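PDB 3JXE: tryptophan--tRNA ligase from Pyrococcus horikoshii, which catalyses the ATP-dependent joining of L-tryptophan to tRNA(Trp), releasing AMP and diphosphate, as a class I aminoacyl-tRNA synthetase. Local coordinates for residues B[274-279]-B[334-339]; B[163-168]-B[195-200]; B[36-41]-B[63-68]. All coordinates share one frame; numbering follows the deposited sequence.

Contact 1. Residues B[274-279]-B[334-339]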
loop_
_atom_site.group_PDB
_atom_site.type_symbol
_atom_site.label_atom_id
_atom_site.label_comp_id
_atom_site.label_asym_id
_atom_site.label_seq_id
_atom_site.Cartn_x
_atom_site.Cartn_y
_atom_site.Cartn_z
ATOM N N LYS B 274 -39.454 17.070 6.612
ATOM C CA LYS B 274 -38.857 18.276 7.191
ATOM C C LYS B 274 -37.862 18.963 6.253
ATOM O O LYS B 274 -37.867 20.185 6.141
ATOM C CB LYS B 274 -38.187 17.965 8.533
ATOM C CG LYS B 274 -39.157 17.788 9.697
ATOM C CD LYS B 274 -38.431 17.462 10.999
ATOM C CE LYS B 274 -38.023 15.996 11.066
ATOM N NZ LYS B 274 -37.425 15.635 12.379
ATOM N N LYS B 275 -37.023 18.176 5.581
ATOM C CA LYS B 275 -36.004 18.719 4.674
ATOM C C LYS B 275 -36.597 19.415 3.449
ATOM O O LYS B 275 -36.090 20.451 3.014
ATOM C CB LYS B 275 -35.018 17.630 4.243
ATOM C CG LYS B 275 -33.955 17.323 5.281
ATOM C CD LYS B 275 -33.069 16.164 4.856
ATOM C CE LYS B 275 -32.164 15.733 5.998
ATOM N NZ LYS B 275 -31.253 14.622 5.616
ATOM N N VAL B 276 -37.671 18.847 2.906
ATOM C CA VAL B 276 -38.329 19.408 1.725
ATOM C C VAL B 276 -39.274 20.561 2.093
ATOM O O VAL B 276 -39.155 21.653 1.533
ATOM C CB VAL B 276 -39.064 18.318 0.901
ATOM C CG1 VAL B 276 -39.758 18.925 -0.311
ATOM C CG2 VAL B 276 -38.089 17.236 0.456
ATOM N N TRP B 277 -40.189 20.317 3.036
ATOM C CA TRP B 277 -41.158 21.324 3.493
ATOM C C TRP B 277 -40.506 22.635 3.963
ATOM O O TRP B 277 -41.011 23.726 3.681
ATOM C CB TRP B 277 -41.997 20.797 4.666
ATOM C CG TRP B 277 -42.995 19.675 4.432
ATOM C CD1 TRP B 277 -43.314 18.681 5.320
ATOM C CD2 TRP B 277 -43.824 19.454 3.281
ATOM N NE1 TRP B 277 -44.271 17.853 4.792
ATOM C CE2 TRP B 277 -44.604 18.301 3.543
ATOM C CE3 TRP B 277 -43.976 20.106 2.051
ATOM C CZ2 TRP B 277 -45.522 17.789 2.621
ATOM C CZ3 TRP B 277 -44.894 19.597 1.135
ATOM C CH2 TRP B 277 -45.654 18.449 1.428
ATOM N N LYS B 278 -39.391 22.504 4.685
ATOM C CA LYS B 278 -38.787 23.585 5.477
ATOM C C LYS B 278 -38.281 24.791 4.689
ATOM O O LYS B 278 -38.320 25.916 5.190
ATOM C CB LYS B 278 -37.641 23.028 6.327
ATOM C CG LYS B 278 -37.333 23.809 7.597
ATOM C CD LYS B 278 -36.228 23.135 8.412
ATOM C CE LYS B 278 -36.726 21.873 9.121
ATOM N NZ LYS B 278 -35.605 21.072 9.695
ATOM N N PHE B 279 -37.794 24.561 3.473
ATOM C CA PHE B 279 -37.163 25.637 2.708
ATOM C C PHE B 279 -37.953 26.098 1.488
ATOM O O PHE B 279 -38.629 25.301 0.832
ATOM C CB PHE B 279 -35.724 25.269 2.336
ATOM C CG PHE B 279 -34.743 25.481 3.456
ATOM C CD1 PHE B 279 -34.518 24.481 4.404
ATOM C CD2 PHE B 279 -34.054 26.687 3.575
ATOM C CE1 PHE B 279 -33.614 24.676 5.450
ATOM C CE2 PHE B 279 -33.147 26.894 4.616
ATOM C CZ PHE B 279 -32.926 25.886 5.556
ATOM N N GLU B 334 -48.258 20.964 -3.966
ATOM C CA GLU B 334 -48.616 19.670 -4.546
ATOM C C GLU B 334 -47.375 18.962 -5.088
ATOM O O GLU B 334 -47.226 17.749 -4.923
ATOM C CB GLU B 334 -49.660 19.830 -5.661
ATOM C CG GLU B 334 -51.038 20.344 -5.214
ATOM C CD GLU B 334 -51.867 19.315 -4.442
ATOM O OE1 GLU B 334 -52.880 19.720 -3.832
ATOM O OE2 GLU B 334 -51.519 18.112 -4.440
ATOM N N CYS B 335 -46.491 19.734 -5.722
ATOM C CA CYS B 335 -45.260 19.210 -6.322
ATOM C C CYS B 335 -44.289 18.674 -5.275
ATOM O O CYS B 335 -43.684 17.618 -5.467
ATOM C CB CYS B 335 -44.575 20.287 -7.164
ATOM S SG CYS B 335 -45.604 20.967 -8.481
ATOM N N LYS B 336 -44.147 19.409 -4.174
ATOM C CA LYS B 336 -43.291 18.999 -3.063
ATOM C C LYS B 336 -43.837 17.747 -2.380
ATOM O O LYS B 336 -43.074 16.858 -2.004
ATOM C CB LYS B 336 -43.127 20.142 -2.057
ATOM C CG LYS B 336 -42.350 21.337 -2.606
ATOM C CD LYS B 336 -42.439 22.554 -1.699
ATOM C CE LYS B 336 -41.414 22.496 -0.580
ATOM N NZ LYS B 336 -41.426 23.728 0.254
ATOM N N ARG B 337 -45.160 17.682 -2.240
ATOM C CA ARG B 337 -45.845 16.514 -1.684
ATOM C C ARG B 337 -45.690 15.300 -2.600
ATOM O O ARG B 337 -45.555 14.167 -2.129
ATOM C CB ARG B 337 -47.325 16.838 -1.450
ATOM C CG ARG B 337 -48.159 15.724 -0.817
ATOM C CD ARG B 337 -49.382 16.269 -0.070
ATOM N NE ARG B 337 -50.143 17.262 -0.833
ATOM C CZ ARG B 337 -50.088 18.578 -0.629
ATOM N NH1 ARG B 337 -49.303 19.084 0.316
ATOM N NH2 ARG B 337 -50.818 19.394 -1.376
ATOM N N TYR B 338 -45.702 15.552 -3.907
ATOM C CA TYR B 338 -45.503 14.513 -4.912
ATOM C C TYR B 338 -44.065 13.989 -4.906
ATOM O O TYR B 338 -43.839 12.791 -5.077
ATOM C CB TYR B 338 -45.902 15.036 -6.296
ATOM C CG TYR B 338 -45.442 14.189 -7.463
ATOM C CD1 TYR B 338 -45.905 12.883 -7.637
ATOM C CD2 TYR B 338 -44.553 14.707 -8.404
ATOM C CE1 TYR B 338 -45.482 12.110 -8.714
ATOM C CE2 TYR B 338 -44.128 13.945 -9.482
ATOM C CZ TYR B 338 -44.594 12.651 -9.631
ATOM O OH TYR B 338 -44.168 11.905 -10.703
ATOM N N LEU B 339 -43.104 14.889 -4.702
ATOM C CA LEU B 339 -41.693 14.515 -4.603
ATOM C C LEU B 339 -41.422 13.688 -3.348
ATOM O O LEU B 339 -40.791 12.633 -3.425
ATOM C CB LEU B 339 -40.794 15.759 -4.632
ATOM C CG LEU B 339 -39.286 15.600 -4.392
ATOM C CD1 LEU B 339 -38.615 14.798 -5.498
ATOM C CD2 LEU B 339 -38.623 16.958 -4.248
#
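Val276 and Lys336 mark the closest backbone approach between the last turn of helix 269-277 and the early part of the long helix 332-367, with their CA atoms 6.9 Å apart. The Lys336 chain bends at chi3 (84°), which carries the ammonium group round to backbone carbonyls of the last helical turn and the loop that follows. NZ donates to Phe279 O at 3.3 Å, tilted 29° from that carbonyl's plane, and makes a weak bond to Trp277 O at 3.5 Å. Lysine suits this place because a long aliphatic stem can pack on Val276 and Trp277 and still deliver a positive charge to these carbonyls, where the helix dipole would probably favour it. The stem runs alongside Val276 in the opposite direction, CE lying 3.9 Å from Val276 CG1.

The contact packs the first helix after the 'KMSKS' region of this class I synthetase against the long helix 332-367, both within the helical part of the chain that follows that region. Val276 and Trp277 also touch Ile340 one turn further along the long helix.

Trp277 supplies a broad apolar surface near solvent. The six-membered half of its indole meets the long helix obliquely, CZ3 meeting Lys336 CB at 3.7 Å and CH2 meeting Arg337 CB at the same distance. The Arg337 guanidinium stands 41° from the indole plane, and its NH2 forms a salt bridge with Glu334 OE1.

Contact 2. Residues B[163-168]-B[195-200]. With TYM (tryptophanyl-5'AMP), chain E.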
loop_
_atom_site.group_PDB
_atom_site.type_symbol
_atom_site.label_atom_id
_atom_site.label_comp_id
_atom_site.label_asym_id
_atom_site.label_seq_id
_atom_site.Cartn_x
_atom_site.Cartn_y
_atom_site.Cartn_z
ATOM N N GLU B 163 -0.548 -5.350 -3.539
ATOM C CA GLU B 163 0.241 -6.100 -4.512
ATOM C C GLU B 163 -0.271 -5.857 -5.936
ATOM O O GLU B 163 0.498 -5.906 -6.894
ATOM C CB GLU B 163 0.229 -7.591 -4.164
ATOM C CG GLU B 163 1.276 -8.442 -4.884
ATOM C CD GLU B 163 0.795 -8.980 -6.225
ATOM O OE1 GLU B 163 -0.421 -9.254 -6.364
ATOM O OE2 GLU B 163 1.636 -9.134 -7.142
ATOM N N MET B 164 -1.566 -5.583 -6.063
ATOM C CA MET B 164 -2.177 -5.268 -7.354
ATOM C C MET B 164 -1.889 -3.838 -7.814
ATOM O O MET B 164 -2.095 -3.510 -8.983
ATOM C CB MET B 164 -3.691 -5.481 -7.300
ATOM C CG MET B 164 -4.130 -6.931 -7.191
ATOM S SD MET B 164 -5.893 -7.086 -6.838
ATOM C CE MET B 164 -6.626 -6.405 -8.326
ATOM N N ALA B 165 -1.423 -2.996 -6.893
ATOM C CA ALA B 165 -1.172 -1.581 -7.177
ATOM C C ALA B 165 0.288 -1.282 -7.517
ATOM O O ALA B 165 0.578 -0.315 -8.223
ATOM C CB ALA B 165 -1.621 -0.719 -6.010
ATOM N N ILE B 166 1.195 -2.115 -7.011
ATOM C CA ILE B 166 2.639 -1.910 -7.172
ATOM C C ILE B 166 3.083 -1.650 -8.629
ATOM O O ILE B 166 3.798 -0.676 -8.875
ATOM C CB ILE B 166 3.472 -3.049 -6.495
ATOM C CG1 ILE B 166 3.231 -3.087 -4.978
ATOM C CG2 ILE B 166 4.963 -2.908 -6.791
ATOM C CD1 ILE B 166 3.643 -1.823 -4.223
ATOM N N PRO B 167 2.668 -2.507 -9.591
ATOM C CA PRO B 167 3.023 -2.251 -10.992
ATOM C C PRO B 167 2.791 -0.808 -11.468
ATOM O O PRO B 167 3.710 -0.199 -12.019
ATOM C CB PRO B 167 2.127 -3.227 -11.756
ATOM C CG PRO B 167 1.996 -4.373 -10.828
ATOM C CD PRO B 167 1.898 -3.760 -9.458
ATOM N N ILE B 168 1.594 -0.265 -11.248
ATOM C CA ILE B 168 1.290 1.106 -11.681
ATOM C C ILE B 168 1.844 2.175 -10.724
ATOM O O ILE B 168 1.999 3.337 -11.100
ATOM C CB ILE B 168 -0.232 1.320 -11.970
ATOM C CG1 ILE B 168 -0.430 2.539 -12.884
ATOM C CG2 ILE B 168 -1.039 1.430 -10.670
ATOM C CD1 ILE B 168 -1.763 2.594 -13.600
ATOM N N PRO B 195 -3.915 6.805 -5.536
ATOM C CA PRO B 195 -4.394 6.594 -6.909
ATOM C C PRO B 195 -4.050 5.214 -7.483
ATOM O O PRO B 195 -4.827 4.668 -8.270
ATOM C CB PRO B 195 -3.684 7.693 -7.697
ATOM C CG PRO B 195 -3.492 8.775 -6.713
ATOM C CD PRO B 195 -3.190 8.086 -5.415
ATOM N N ALA B 196 -2.908 4.657 -7.079
ATOM C CA ALA B 196 -2.514 3.306 -7.479
ATOM C C ALA B 196 -3.497 2.254 -6.956
ATOM O O ALA B 196 -3.783 1.270 -7.641
ATOM C CB ALA B 196 -1.101 2.999 -7.010
ATOM N N ILE B 197 -4.012 2.479 -5.749
ATOM C CA ILE B 197 -4.984 1.587 -5.118
ATOM C C ILE B 197 -6.346 1.612 -5.828
ATOM O O ILE B 197 -6.951 0.560 -6.033
ATOM C CB ILE B 197 -5.143 1.905 -3.600
ATOM C CG1 ILE B 197 -3.824 1.669 -2.848
ATOM C CG2 ILE B 197 -6.290 1.114 -2.971
ATOM C CD1 ILE B 197 -3.411 0.204 -2.694
ATOM N N GLN B 198 -6.820 2.798 -6.211
ATOM C CA GLN B 198 -8.121 2.917 -6.884
ATOM C C GLN B 198 -8.084 2.431 -8.336
ATOM O O GLN B 198 -9.104 2.007 -8.884
ATOM C CB GLN B 198 -8.674 4.347 -6.797
ATOM C CG GLN B 198 -10.068 4.509 -7.420
ATOM C CD GLN B 198 -10.877 5.647 -6.828
ATOM O OE1 GLN B 198 -10.596 6.127 -5.731
ATOM N NE2 GLN B 198 -11.906 6.072 -7.549
ATOM N N ILE B 199 -6.907 2.497 -8.949
ATOM C CA ILE B 199 -6.709 2.002 -10.308
ATOM C C ILE B 199 -6.601 0.470 -10.317
ATOM O O ILE B 199 -7.096 -0.189 -11.235
ATOM C CB ILE B 199 -5.470 2.664 -10.968
ATOM C CG1 ILE B 199 -5.822 4.077 -11.445
ATOM C CG2 ILE B 199 -4.949 1.829 -12.128
ATOM C CD1 ILE B 199 -4.626 4.994 -11.637
ATOM N N ALA B 200 -5.987 -0.079 -9.270
ATOM C CA ALA B 200 -5.704 -1.517 -9.160
ATOM C C ALA B 200 -6.847 -2.484 -9.534
ATOM O O ALA B 200 -6.601 -3.458 -10.247
ATOM C CB ALA B 200 -5.140 -1.853 -7.772
HETATM P P TYM E . -17.586 8.534 -3.227
HETATM O O1P TYM E . -17.698 7.636 -2.055
HETATM O O2P TYM E . -17.347 9.978 -3.021
HETATM O "O5'" TYM E . -18.916 8.390 -4.123
HETATM C "C5'" TYM E . -19.368 7.090 -4.520
HETATM C "C4'" TYM E . -20.051 7.135 -5.892
HETATM O "O4'" TYM E . -21.063 8.180 -5.896
HETATM C "C1'" TYM E . -20.793 9.088 -7.004
HETATM N N9 TYM E . -21.295 10.419 -6.536
HETATM C C4 TYM E . -22.369 11.052 -7.006
HETATM N N3 TYM E . -23.264 10.769 -7.972
HETATM C C2 TYM E . -24.262 11.602 -8.246
HETATM N N1 TYM E . -24.413 12.739 -7.582
HETATM C C6 TYM E . -23.557 13.084 -6.604
HETATM N N6 TYM E . -23.724 14.228 -5.947
HETATM C C5 TYM E . -22.499 12.232 -6.293
HETATM N N7 TYM E . -21.506 12.275 -5.411
HETATM C C8 TYM E . -20.776 11.167 -5.557
HETATM C "C2'" TYM E . -19.291 8.967 -7.246
HETATM O "O2'" TYM E . -18.987 9.261 -8.606
HETATM C "C3'" TYM E . -19.049 7.483 -6.995
HETATM O "O3'" TYM E . -19.392 6.726 -8.168
HETATM N NH3 TYM E . -12.839 7.384 -4.055
HETATM C CA TYM E . -14.207 6.985 -4.409
HETATM C CB TYM E . -14.411 5.504 -4.086
HETATM C CG TYM E . -14.114 4.589 -5.313
HETATM C CD2 TYM E . -14.779 4.545 -6.534
HETATM C CE2 TYM E . -14.163 3.567 -7.326
HETATM C CE3 TYM E . -15.864 5.261 -7.037
HETATM C CD1 TYM E . -13.137 3.657 -5.393
HETATM N NE1 TYM E . -13.161 3.016 -6.646
HETATM C CZ2 TYM E . -14.635 3.312 -8.608
HETATM C CZ3 TYM E . -16.331 5.003 -8.327
HETATM C CH2 TYM E . -15.717 4.029 -9.113
HETATM C C TYM E . -15.219 7.814 -3.610
HETATM O O TYM E . -14.910 8.296 -2.518
HETATM O OPP TYM E . -16.443 7.949 -4.220
#
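Ala165, Ile168, Ala196 and Ala200 form the heart of a buried helix-to-helix contact made by apolar side chains, between helices 160-171 and 189-199 at the flank of the tryptophan pocket and next to the dimer interface. The short segments cross at 114° with their axes only 8.1 Å apart, a spacing that small side chains allow. Alanine suits these positions for that reason: Ala165 CB lies 3.9 Å from Ala196 CB and 4.1 Å from Ala200 CB, and it comes within 3.4 Å of Ala196 O, so the methyl all but rests on the other backbone.

Larger residues fill the margins. Ile168 carries CG1 anti to its nitrogen (chi1 -159°), and the extended branch brings CD1 to within 3.6 Å of Ile199 CG2, the two isoleucines crossing at about a right angle. Its other branch, CG2, rests against Ala196 CB. Beyond Ala200, Met164 packs CB against CB, and its flexible thioether curls so that CE comes up to Ala200 O. Ile197 mostly faces elsewhere, but its CD1 still reaches Ala165 CB. The second subunit continues the packing, its Ile189 touching Ala196 and its Tyr162 touching Ile197.

Gln198 leaves the helix on the side away from this apolar layer and enters the active site. Its OE1 accepts a hydrogen bond from the amino group NH3 of tryptophanyl-5'AMP at 3.1 Å, while the rest of the amide lies against the five-membered ring of the indole, CD 3.3 Å from the ligand's CD1. A hydrogen bond from NE2 to Gln217 OE1 is consistent with this orientation of the amide. With no hydrogen bond between the two segments, the contact rests on close apolar packing, which probably helps to place the helix that carries Gln198 to the tryptophanyl moiety of the bound adenylate.

Contact 3. Residues B[36-41]-B[63-68]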
loop_
_atom_site.group_PDB
_atom_site.type_symbol
_atom_site.label_atom_id
_atom_site.label_comp_id
_atom_site.label_asym_id
_atom_site.label_seq_id
_atom_site.Cartn_x
_atom_site.Cartn_y
_atom_site.Cartn_z
ATOM N N GLU B 36 -29.183 2.991 -28.010
ATOM C CA GLU B 36 -30.042 2.059 -28.742
ATOM C C GLU B 36 -29.321 0.752 -29.064
ATOM O O GLU B 36 -29.955 -0.297 -29.187
ATOM C CB GLU B 36 -30.572 2.713 -30.022
ATOM C CG GLU B 36 -31.488 3.913 -29.770
ATOM C CD GLU B 36 -31.695 4.784 -31.001
ATOM O OE1 GLU B 36 -30.801 4.825 -31.877
ATOM O OE2 GLU B 36 -32.756 5.442 -31.085
ATOM N N LYS B 37 -27.997 0.829 -29.193
ATOM C CA LYS B 37 -27.145 -0.339 -29.424
ATOM C C LYS B 37 -27.177 -1.307 -28.234
ATOM O O LYS B 37 -27.177 -2.529 -28.418
ATOM C CB LYS B 37 -25.709 0.112 -29.734
ATOM C CG LYS B 37 -24.632 -0.977 -29.673
ATOM C CD LYS B 37 -24.511 -1.771 -30.965
ATOM C CE LYS B 37 -23.332 -2.735 -30.889
ATOM N NZ LYS B 37 -23.158 -3.520 -32.143
ATOM N N THR B 38 -27.212 -0.751 -27.024
ATOM C CA THR B 38 -27.272 -1.544 -25.795
ATOM C C THR B 38 -28.629 -2.222 -25.629
ATOM O O THR B 38 -28.700 -3.381 -25.219
ATOM C CB THR B 38 -26.985 -0.692 -24.540
ATOM O OG1 THR B 38 -27.931 0.379 -24.460
ATOM C CG2 THR B 38 -25.599 -0.111 -24.596
ATOM N N ALA B 39 -29.695 -1.492 -25.957
ATOM C CA ALA B 39 -31.064 -1.997 -25.850
ATOM C C ALA B 39 -31.318 -3.213 -26.742
ATOM O O ALA B 39 -32.151 -4.062 -26.417
ATOM C CB ALA B 39 -32.060 -0.890 -26.162
ATOM N N GLU B 40 -30.592 -3.289 -27.859
ATOM C CA GLU B 40 -30.677 -4.418 -28.785
ATOM C C GLU B 40 -30.016 -5.671 -28.215
ATOM O O GLU B 40 -30.595 -6.758 -28.256
ATOM C CB GLU B 40 -30.040 -4.059 -30.129
ATOM C CG GLU B 40 -30.822 -3.035 -30.939
ATOM C CD GLU B 40 -30.023 -2.458 -32.098
ATOM O OE1 GLU B 40 -29.157 -3.171 -32.651
ATOM O OE2 GLU B 40 -30.269 -1.286 -32.457
ATOM N N LEU B 41 -28.803 -5.506 -27.687
ATOM C CA LEU B 41 -28.033 -6.609 -27.113
ATOM C C LEU B 41 -28.621 -7.112 -25.796
ATOM O O LEU B 41 -28.559 -8.307 -25.499
ATOM C CB LEU B 41 -26.574 -6.190 -26.913
ATOM C CG LEU B 41 -25.703 -6.095 -28.168
ATOM C CD1 LEU B 41 -24.698 -4.958 -28.054
ATOM C CD2 LEU B 41 -25.001 -7.421 -28.447
ATOM N N LEU B 63 -16.344 -0.143 -27.317
ATOM C CA LEU B 63 -15.439 -1.289 -27.281
ATOM C C LEU B 63 -15.869 -2.343 -26.257
ATOM O O LEU B 63 -15.515 -3.517 -26.388
ATOM C CB LEU B 63 -13.996 -0.838 -27.012
ATOM C CG LEU B 63 -13.191 -0.215 -28.160
ATOM C CD1 LEU B 63 -13.509 1.267 -28.349
ATOM C CD2 LEU B 63 -11.699 -0.395 -27.913
ATOM N N ILE B 64 -16.627 -1.926 -25.243
ATOM C CA ILE B 64 -17.133 -2.855 -24.225
ATOM C C ILE B 64 -18.310 -3.681 -24.760
ATOM O O ILE B 64 -18.513 -4.824 -24.343
ATOM C CB ILE B 64 -17.508 -2.131 -22.894
ATOM C CG1 ILE B 64 -17.274 -3.041 -21.688
ATOM C CG2 ILE B 64 -18.943 -1.639 -22.899
ATOM C CD1 ILE B 64 -15.936 -2.842 -21.019
ATOM N N LEU B 65 -19.071 -3.090 -25.682
ATOM C CA LEU B 65 -20.206 -3.760 -26.319
ATOM C C LEU B 65 -19.742 -4.691 -27.432
ATOM O O LEU B 65 -20.319 -5.762 -27.634
ATOM C CB LEU B 65 -21.192 -2.733 -26.881
ATOM C CG LEU B 65 -21.950 -1.849 -25.891
ATOM C CD1 LEU B 65 -22.523 -0.643 -26.611
ATOM C CD2 LEU B 65 -23.044 -2.634 -25.176
ATOM N N LYS B 66 -18.705 -4.266 -28.152
ATOM C CA LYS B 66 -18.094 -5.069 -29.205
ATOM C C LYS B 66 -17.548 -6.376 -28.632
ATOM O O LYS B 66 -17.698 -7.437 -29.241
ATOM C CB LYS B 66 -16.973 -4.283 -29.890
ATOM C CG LYS B 66 -16.461 -4.915 -31.181
ATOM C CD LYS B 66 -14.987 -4.600 -31.429
ATOM C CE LYS B 66 -14.783 -3.187 -31.964
ATOM N NZ LYS B 66 -13.336 -2.882 -32.148
ATOM N N ASP B 67 -16.921 -6.287 -27.459
ATOM C CA ASP B 67 -16.360 -7.449 -26.772
ATOM C C ASP B 67 -17.437 -8.434 -26.320
ATOM O O ASP B 67 -17.246 -9.649 -26.407
ATOM C CB ASP B 67 -15.510 -7.006 -25.577
ATOM C CG ASP B 67 -14.163 -6.429 -25.992
ATOM O OD1 ASP B 67 -14.022 -5.990 -27.159
ATOM O OD2 ASP B 67 -13.241 -6.413 -25.142
ATOM N N TYR B 68 -18.560 -7.904 -25.840
ATOM C CA TYR B 68 -19.686 -8.731 -25.402
ATOM C C TYR B 68 -20.358 -9.422 -26.586
ATOM O O TYR B 68 -20.711 -10.601 -26.508
ATOM C CB TYR B 68 -20.707 -7.893 -24.621
ATOM C CG TYR B 68 -21.959 -8.652 -24.225
ATOM C CD1 TYR B 68 -21.938 -9.576 -23.176
ATOM C CD2 TYR B 68 -23.164 -8.444 -24.898
ATOM C CE1 TYR B 68 -23.086 -10.276 -22.812
ATOM C CE2 TYR B 68 -24.318 -9.138 -24.541
ATOM C CZ TYR B 68 -24.271 -10.051 -23.497
ATOM O OH TYR B 68 -25.408 -10.738 -23.143
#
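Leu65 meets Lys37, Thr38 and Leu41 and has the largest buried surface of the contact, with Leu41 and Tyr68 next. The axes of the two short helical segments run almost in the same direction, 21° apart, but stand 11.2 Å from each other, so the space is spanned mainly by the long side chains of Leu65 and Leu41. Leucine suits this because its forked end can spread over several neighbours. Leu65 CG lies anti to the carbonyl carbon (chi1 -67°), projecting the fork across to helix 32-42. There CD1 touches Lys37 CG at 3.7 Å and CD2 touches Thr38 CG2 at 3.6 Å, with Leu41 CD1 a little farther from CD2. Putting an alanine here would probably open a gap between the helices and leave the methyl of Thr38 and the stem of Lys37 without their apolar partner.

Helix 32-42 follows strand 28-29 of the mixed sheet, and helix 61-69 lies between strands 55-59 and 75-80, the last of which opens the parallel, Rossmann-like core of the class I catalytic domain. The contact therefore packs an N-terminal helix against the one that enters the core.

Leu41 divides its two methyls between partners, CD2 coming in near the plane of the Tyr68 ring at its edge, 4.1 Å from CD2 of the tyrosine. Tyr68 in turn makes an edge-to-face contact with Phe104 of helix 88-104, linking this layer to the next helix.

Thr38 turns OG1 back to its own helix, where it is hydrogen-bonded to Leu35 O, leaving its methyl for Leu65. Lys37 bends at chi2 (84°), its methylenes sliding past the leucine, and its NZ forms a salt bridge with Glu69 of helix 61-69, a polar tie between the same two helices.

In the fold
From the N terminus, contact 3 closes first, bringing helices 32-42 and 61-69 together across a loop that holds strand 55-59. The chain then enters the Rossmann core through strand 75-80 and passes the 'HIGH' region before contact 2 closes a mostly helical loop of 26 residues beside the tryptophan pocket and dimer interface. After strands 209-214 and 237-241 and the 'KMSKS' region comes contact 1, which joins helix 269-277 to helix 332-367 across a loop partly absent from the model. The three loops follow in series; none nests in or crosses another. Contacts 1 and 2 lie on opposite sides of the chain's centre, their own centres 45 Å apart, and no two contacts touch.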